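Local coordinates for protein ornithine cyclodeaminase (Methanococcus maripaludis S2, PDB 3C2Q) that catalyses the conversion of L-ornithine to L-proline with release of ammonia, using NAD(+) as cofactor, at residues I116-R127 against L333-E342. Residues are numbered along the deposited sequence; the frame is centred on the assembly and turned at random.
Sequences IKRIAKEMHEIR and LLLKELERLE
Leu341 lays its CB over one face of the His124 imidazole, 4.0 Å from ND1, while CD1 of the same leucine reaches the His124 CB and the backbone of Ala120. The Arg127 guanidinium takes Glu342 at its edge: NH1 gives OE1 a nearly straight bond (3.2 Å, 168°) in the guanidinium plane, yet arrives from above the carboxylate, the two planes standing 77° apart. This salt bridge has helpers outside the pair, since NH1 also hydrogen-bonds the Leu161 carbonyl, Tyr163 makes a cation-pi contact with Arg127, and Tyr163 OH hydrogen-bonds Glu342 OE2. An alanine in place of Arg127 would probably leave Glu342 without its countercharge and the Leu161 carbonyl without this donor.

Toward the N-terminal ends of the two segments, the helices interlock as knobs into holes, crossing at -53° with the segment axes approaching to 9.1 Å. Ala120 sits among Leu334, Glu337, Leu338 and Leu341, its CB 3.4 Å from Glu337 CG; Leu334 returns the fit among Ile116, Ile119, Ala120 and Met123. Met123, a selenomethionine, sets SE against Leu334 CD2 (3.9 Å), and a bend at chi3 turns CE to Leu338 CD1. The Glu337 carboxylate is gripped side-on by Arg340, through NE and NH2, and a water donates both to Glu337 OE2 (2.7 Å) and to the Lys117 carbonyl.

In the Rossmann-fold domain, helix 112-133 thus joins the C-terminal helix 327-342, with Met123 touching strands 138-142 and 276-280, helix 152-160 beside Leu334 and Leu338, and Val329 of a second subunit against Ile116.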
ATOM      1  N   ILE B 116       2.139   4.259 -21.166  1.00 17.93           N
ATOM      2  CA  ILE B 116       3.373   3.667 -21.724  1.00 18.77           C
ATOM      3  C   ILE B 116       3.629   4.196 -23.150  1.00 19.84           C
ATOM      4  O   ILE B 116       4.752   4.551 -23.505  1.00 19.24           O
ATOM      5  CB  ILE B 116       3.320   2.126 -21.712  1.00 18.65           C
ATOM      6  CG1 ILE B 116       3.417   1.617 -20.247  1.00 17.93           C
ATOM      7  CG2 ILE B 116       4.472   1.511 -22.519  1.00 18.71           C
ATOM      8  CD1 ILE B 116       3.030   0.168 -20.095  1.00 20.60           C
ATOM      9  N   LYS B 117       2.576   4.232 -23.958  1.00 20.03           N
ATOM     10  CA  LYS B 117       2.676   4.782 -25.330  1.00 22.89           C
ATOM     11  C   LYS B 117       3.166   6.232 -25.320  1.00 22.37           C
ATOM     12  O   LYS B 117       4.125   6.586 -26.036  1.00 22.84           O
ATOM     13  CB  LYS B 117       1.308   4.650 -26.020  1.00 22.41           C
ATOM     14  CG  LYS B 117       1.241   5.240 -27.430  1.00 27.39           C
ATOM     15  CD  LYS B 117      -0.047   4.854 -28.139  1.00 26.76           C
ATOM     16  CE  LYS B 117      -0.156   5.702 -29.439  1.00 35.69           C
ATOM     17  NZ  LYS B 117      -0.824   4.944 -30.523  1.00 39.41           N
ATOM     18  N   ARG B 118       2.532   7.057 -24.483  1.00 22.22           N
ATOM     19  CA  ARG B 118       2.907   8.468 -24.316  1.00 23.06           C
ATOM     20  C   ARG B 118       4.343   8.693 -23.845  1.00 22.55           C
ATOM     21  O   ARG B 118       5.039   9.591 -24.363  1.00 21.16           O
ATOM     22  CB  ARG B 118       1.979   9.151 -23.338  1.00 22.86           C
ATOM     23  CG  ARG B 118       0.941  10.022 -23.978  1.00 32.97           C
ATOM     24  CD  ARG B 118      -0.465   9.479 -23.897  1.00 37.08           C
ATOM     25  NE  ARG B 118      -1.245   9.904 -22.728  1.00 41.55           N
ATOM     26  CZ  ARG B 118      -0.990  10.932 -21.909  1.00 43.90           C
ATOM     27  NH1 ARG B 118       0.056  11.711 -22.094  1.00 44.18           N
ATOM     28  NH2 ARG B 118      -1.807  11.176 -20.878  1.00 41.86           N
ATOM     29  N   ILE B 119       4.773   7.933 -22.831  1.00 21.49           N
ATOM     30  CA  ILE B 119       6.172   7.998 -22.342  1.00 21.14           C
ATOM     31  C   ILE B 119       7.155   7.590 -23.430  1.00 22.10           C
ATOM     32  O   ILE B 119       8.207   8.241 -23.604  1.00 21.65           O
ATOM     33  CB  ILE B 119       6.402   7.123 -21.052  1.00 20.80           C
ATOM     34  CG1 ILE B 119       5.650   7.728 -19.850  1.00 20.60           C
ATOM     35  CG2 ILE B 119       7.888   6.927 -20.762  1.00 18.57           C
ATOM     36  CD1 ILE B 119       5.384   6.698 -18.741  1.00 19.46           C
ATOM     37  N   ALA B 120       6.827   6.525 -24.156  1.00 21.74           N
ATOM     38  CA  ALA B 120       7.724   6.051 -25.223  1.00 22.81           C
ATOM     39  C   ALA B 120       7.860   7.107 -26.364  1.00 23.16           C
ATOM     40  O   ALA B 120       8.957   7.339 -26.864  1.00 22.26           O
ATOM     41  CB  ALA B 120       7.229   4.726 -25.785  1.00 23.39           C
ATOM     42  N   LYS B 121       6.753   7.749 -26.731  1.00 24.44           N
ATOM     43  CA  LYS B 121       6.793   8.806 -27.756  1.00 26.54           C
ATOM     44  C   LYS B 121       7.697   9.965 -27.302  1.00 27.07           C
ATOM     45  O   LYS B 121       8.533  10.468 -28.082  1.00 25.50           O
ATOM     46  CB  LYS B 121       5.406   9.345 -28.061  1.00 27.27           C
ATOM     47  CG  LYS B 121       5.413  10.449 -29.162  1.00 31.26           C
ATOM     48  CD  LYS B 121       5.509   9.812 -30.559  1.00 40.84           C
ATOM     49  CE  LYS B 121       6.426  10.599 -31.520  1.00 45.50           C
ATOM     50  NZ  LYS B 121       6.960   9.689 -32.606  1.00 47.31           N
ATOM     51  N   GLU B 122       7.519  10.402 -26.053  1.00 26.60           N
ATOM     52  CA  GLU B 122       8.370  11.445 -25.519  1.00 27.67           C
ATOM     53  C   GLU B 122       9.854  11.055 -25.443  1.00 26.83           C
ATOM     54  O   GLU B 122      10.725  11.865 -25.801  1.00 26.06           O
ATOM     55  CB  GLU B 122       7.847  11.953 -24.177  1.00 28.96           C
ATOM     56  CG  GLU B 122       8.185  13.412 -23.972  1.00 37.02           C
ATOM     57  CD  GLU B 122       7.554  14.019 -22.728  1.00 46.46           C
ATOM     58  OE1 GLU B 122       6.598  13.405 -22.160  1.00 49.27           O
ATOM     59  OE2 GLU B 122       8.024  15.123 -22.328  1.00 50.64           O
HETATM   60  N   MSE B 123      10.163   9.834 -25.003  1.00 25.28           N
HETATM   61  CA  MSE B 123      11.553   9.385 -24.954  1.00 26.15           C
HETATM   62  C   MSE B 123      12.172   9.358 -26.378  1.00 25.99           C
HETATM   63  O   MSE B 123      13.338   9.687 -26.572  1.00 24.76           O
HETATM   64  CB  MSE B 123      11.657   7.987 -24.349  1.00 25.15           C
HETATM   65  CG  MSE B 123      11.289   7.919 -22.855  1.00 26.80           C
HETATM   66 SE   MSE B 123      11.357   6.050 -22.289  1.00 31.25          SE
HETATM   67  CE  MSE B 123      13.243   5.618 -22.492  1.00 24.29           C
ATOM     68  N   HIS B 124      11.376   8.944 -27.353  1.00 26.87           N
ATOM     69  CA  HIS B 124      11.840   8.891 -28.743  1.00 28.66           C
ATOM     70  C   HIS B 124      12.155  10.303 -29.252  1.00 29.18           C
ATOM     71  O   HIS B 124      13.217  10.540 -29.812  1.00 29.73           O
ATOM     72  CB  HIS B 124      10.809   8.195 -29.622  1.00 28.63           C
ATOM     73  CG  HIS B 124      11.271   7.987 -31.030  1.00 31.02           C
ATOM     74  ND1 HIS B 124      11.954   6.859 -31.430  1.00 30.90           N
ATOM     75  CD2 HIS B 124      11.157   8.772 -32.127  1.00 31.04           C
ATOM     76  CE1 HIS B 124      12.230   6.951 -32.717  1.00 33.98           C
ATOM     77  NE2 HIS B 124      11.754   8.100 -33.164  1.00 34.55           N
ATOM     78  N   GLU B 125      11.245  11.238 -29.008  1.00 29.65           N
ATOM     79  CA  GLU B 125      11.452  12.634 -29.372  1.00 31.24           C
ATOM     80  C   GLU B 125      12.686  13.214 -28.691  1.00 30.08           C
ATOM     81  O   GLU B 125      13.502  13.896 -29.329  1.00 29.30           O
ATOM     82  CB  GLU B 125      10.232  13.464 -28.976  1.00 31.07           C
ATOM     83  CG  GLU B 125       9.000  13.178 -29.792  1.00 33.89           C
ATOM     84  CD  GLU B 125       7.760  13.896 -29.245  1.00 36.42           C
ATOM     85  OE1 GLU B 125       7.734  14.285 -28.044  1.00 43.44           O
ATOM     86  OE2 GLU B 125       6.786  14.056 -30.012  1.00 44.92           O
ATOM     87  N   ILE B 126      12.825  12.955 -27.389  1.00 28.17           N
ATOM     88  CA  ILE B 126      13.961  13.453 -26.631  1.00 26.90           C
ATOM     89  C   ILE B 126      15.295  12.854 -27.114  1.00 27.18           C
ATOM     90  O   ILE B 126      16.297  13.581 -27.229  1.00 27.95           O
ATOM     91  CB  ILE B 126      13.741  13.285 -25.076  1.00 26.42           C
ATOM     92  CG1 ILE B 126      12.698  14.292 -24.572  1.00 26.35           C
ATOM     93  CG2 ILE B 126      15.067  13.398 -24.311  1.00 24.76           C
ATOM     94  CD1 ILE B 126      12.048  13.937 -23.201  1.00 26.73           C
ATOM     95  N   ARG B 127      15.323  11.563 -27.414  1.00 26.79           N
ATOM     96  CA  ARG B 127      16.548  10.951 -27.930  1.00 28.47           C
ATOM     97  C   ARG B 127      16.965  11.575 -29.275  1.00 30.55           C
ATOM     98  O   ARG B 127      18.152  11.807 -29.484  1.00 30.85           O
ATOM     99  CB  ARG B 127      16.432   9.449 -28.114  1.00 27.47           C
ATOM    100  CG  ARG B 127      17.791   8.821 -28.388  1.00 27.82           C
ATOM    101  CD  ARG B 127      17.731   7.402 -28.892  1.00 25.50           C
ATOM    102  NE  ARG B 127      16.721   7.210 -29.933  1.00 28.60           N
ATOM    103  CZ  ARG B 127      16.543   6.070 -30.599  1.00 28.45           C
ATOM    104  NH1 ARG B 127      17.328   5.042 -30.356  1.00 30.06           N
ATOM    105  NH2 ARG B 127      15.587   5.956 -31.527  1.00 30.61           N
ATOM    106  N   LEU B 333       7.269  -3.849 -21.437  1.00 16.50           N
ATOM    107  CA  LEU B 333       6.323  -3.222 -22.361  1.00 17.09           C
ATOM    108  C   LEU B 333       6.833  -1.913 -22.973  1.00 18.25           C
ATOM    109  O   LEU B 333       6.613  -1.653 -24.178  1.00 18.67           O
ATOM    110  CB  LEU B 333       4.975  -2.989 -21.655  1.00 16.45           C
ATOM    111  CG  LEU B 333       4.194  -4.247 -21.283  1.00 16.67           C
ATOM    112  CD1 LEU B 333       2.919  -3.883 -20.476  1.00 16.00           C
ATOM    113  CD2 LEU B 333       3.853  -5.086 -22.562  1.00 17.12           C
ATOM    114  N   LEU B 334       7.474  -1.075 -22.152  1.00 17.92           N
ATOM    115  CA  LEU B 334       8.057   0.166 -22.643  1.00 19.08           C
ATOM    116  C   LEU B 334       9.076  -0.098 -23.772  1.00 19.75           C
ATOM    117  O   LEU B 334       9.025   0.549 -24.812  1.00 19.47           O
ATOM    118  CB  LEU B 334       8.723   0.942 -21.510  1.00 18.94           C
ATOM    119  CG  LEU B 334       9.277   2.344 -21.809  1.00 20.63           C
ATOM    120  CD1 LEU B 334       8.251   3.224 -22.530  1.00 20.90           C
ATOM    121  CD2 LEU B 334       9.811   2.967 -20.478  1.00 18.05           C
ATOM    122  N   LEU B 335       9.996  -1.025 -23.541  1.00 20.71           N
ATOM    123  CA  LEU B 335      10.969  -1.391 -24.571  1.00 21.57           C
ATOM    124  C   LEU B 335      10.272  -1.817 -25.894  1.00 22.77           C
ATOM    125  O   LEU B 335      10.663  -1.370 -26.987  1.00 22.37           O
ATOM    126  CB  LEU B 335      11.894  -2.494 -24.063  1.00 21.53           C
ATOM    127  CG  LEU B 335      12.947  -2.973 -25.096  1.00 22.22           C
ATOM    128  CD1 LEU B 335      13.873  -1.827 -25.504  1.00 22.97           C
ATOM    129  CD2 LEU B 335      13.716  -4.174 -24.582  1.00 21.52           C
ATOM    130  N   LYS B 336       9.257  -2.674 -25.799  1.00 23.32           N
ATOM    131  CA  LYS B 336       8.539  -3.095 -27.013  1.00 24.91           C
ATOM    132  C   LYS B 336       7.983  -1.888 -27.764  1.00 25.34           C
ATOM    133  O   LYS B 336       8.037  -1.845 -28.989  1.00 25.49           O
ATOM    134  CB  LYS B 336       7.428  -4.084 -26.691  1.00 24.03           C
ATOM    135  CG  LYS B 336       7.912  -5.411 -26.185  1.00 25.00           C
ATOM    136  CD  LYS B 336       6.719  -6.362 -25.970  1.00 27.85           C
ATOM    137  CE  LYS B 336       7.013  -7.444 -24.943  1.00 29.15           C
ATOM    138  NZ  LYS B 336       8.084  -8.381 -25.391  1.00 31.25           N
ATOM    139  N   GLU B 337       7.468  -0.893 -27.033  1.00 25.27           N
ATOM    140  CA  GLU B 337       6.886   0.283 -27.656  1.00 25.76           C
ATOM    141  C   GLU B 337       7.971   1.161 -28.327  1.00 26.35           C
ATOM    142  O   GLU B 337       7.758   1.686 -29.435  1.00 25.77           O
ATOM    143  CB  GLU B 337       6.043   1.065 -26.642  1.00 26.45           C
ATOM    144  CG  GLU B 337       5.301   2.288 -27.197  1.00 29.56           C
ATOM    145  CD  GLU B 337       4.296   1.989 -28.329  1.00 33.17           C
ATOM    146  OE1 GLU B 337       3.967   0.813 -28.588  1.00 32.06           O
ATOM    147  OE2 GLU B 337       3.859   2.968 -28.975  1.00 36.75           O
ATOM    148  N   LEU B 338       9.122   1.314 -27.661  1.00 25.97           N
ATOM    149  CA  LEU B 338      10.288   2.008 -28.228  1.00 26.29           C
ATOM    150  C   LEU B 338      10.765   1.291 -29.521  1.00 28.03           C
ATOM    151  O   LEU B 338      11.028   1.943 -30.528  1.00 28.09           O
ATOM    152  CB  LEU B 338      11.427   2.086 -27.197  1.00 25.94           C
ATOM    153  CG  LEU B 338      11.208   2.923 -25.919  1.00 23.29           C
ATOM    154  CD1 LEU B 338      12.332   2.682 -24.881  1.00 22.12           C
ATOM    155  CD2 LEU B 338      11.073   4.388 -26.279  1.00 21.11           C
ATOM    156  N   GLU B 339      10.844  -0.039 -29.490  1.00 29.53           N
ATOM    157  CA  GLU B 339      11.198  -0.823 -30.688  1.00 31.86           C
ATOM    158  C   GLU B 339      10.182  -0.647 -31.828  1.00 32.92           C
ATOM    159  O   GLU B 339      10.579  -0.520 -32.997  1.00 33.55           O
ATOM    160  CB  GLU B 339      11.429  -2.291 -30.330  1.00 31.82           C
ATOM    161  CG  GLU B 339      12.636  -2.470 -29.408  1.00 34.81           C
ATOM    162  CD  GLU B 339      12.768  -3.877 -28.852  1.00 36.88           C
ATOM    163  OE1 GLU B 339      11.728  -4.513 -28.575  1.00 40.69           O
ATOM    164  OE2 GLU B 339      13.907  -4.336 -28.647  1.00 37.89           O
ATOM    165  N   ARG B 340       8.894  -0.580 -31.490  1.00 33.68           N
ATOM    166  CA  ARG B 340       7.826  -0.277 -32.468  1.00 35.64           C
ATOM    167  C   ARG B 340       8.036   1.079 -33.156  1.00 36.82           C
ATOM    168  O   ARG B 340       7.958   1.170 -34.394  1.00 36.08           O
ATOM    169  CB  ARG B 340       6.437  -0.324 -31.807  1.00 35.44           C
ATOM    170  CG  ARG B 340       5.251  -0.366 -32.787  1.00 36.66           C
ATOM    171  CD  ARG B 340       3.879  -0.171 -32.091  1.00 37.36           C
ATOM    172  NE  ARG B 340       3.735   1.175 -31.523  1.00 42.12           N
ATOM    173  CZ  ARG B 340       3.421   2.271 -32.218  1.00 43.02           C
ATOM    174  NH1 ARG B 340       3.193   2.207 -33.525  1.00 44.69           N
ATOM    175  NH2 ARG B 340       3.333   3.440 -31.608  1.00 42.11           N
ATOM    176  N   LEU B 341       8.283   2.126 -32.359  1.00 37.12           N
ATOM    177  CA  LEU B 341       8.576   3.467 -32.875  1.00 38.80           C
ATOM    178  C   LEU B 341       9.830   3.535 -33.754  1.00 40.39           C
ATOM    179  O   LEU B 341       9.835   4.251 -34.754  1.00 40.73           O
ATOM    180  CB  LEU B 341       8.708   4.496 -31.745  1.00 37.96           C
ATOM    181  CG  LEU B 341       7.487   4.793 -30.892  1.00 36.27           C
ATOM    182  CD1 LEU B 341       7.853   5.745 -29.728  1.00 33.64           C
ATOM    183  CD2 LEU B 341       6.349   5.349 -31.738  1.00 35.93           C
ATOM    184  N   GLU B 342      10.875   2.808 -33.380  1.00 42.53           N
ATOM    185  CA  GLU B 342      12.119   2.789 -34.148  1.00 45.26           C
ATOM    186  C   GLU B 342      11.912   2.152 -35.532  1.00 46.37           C
ATOM    187  O   GLU B 342      12.558   2.546 -36.507  1.00 46.73           O
ATOM    188  CB  GLU B 342      13.226   2.068 -33.374  1.00 45.60           C
ATOM    189  CG  GLU B 342      14.593   2.766 -33.442  1.00 49.97           C
ATOM    190  CD  GLU B 342      15.457   2.554 -32.172  1.00 54.64           C
ATOM    191  OE1 GLU B 342      16.710   2.552 -32.294  1.00 56.58           O
ATOM    192  OE2 GLU B 342      14.893   2.396 -31.055  1.00 55.44           O
TER
HETATM  193  O   HOH W   1       4.417   5.630 -28.624  1.00 22.29           O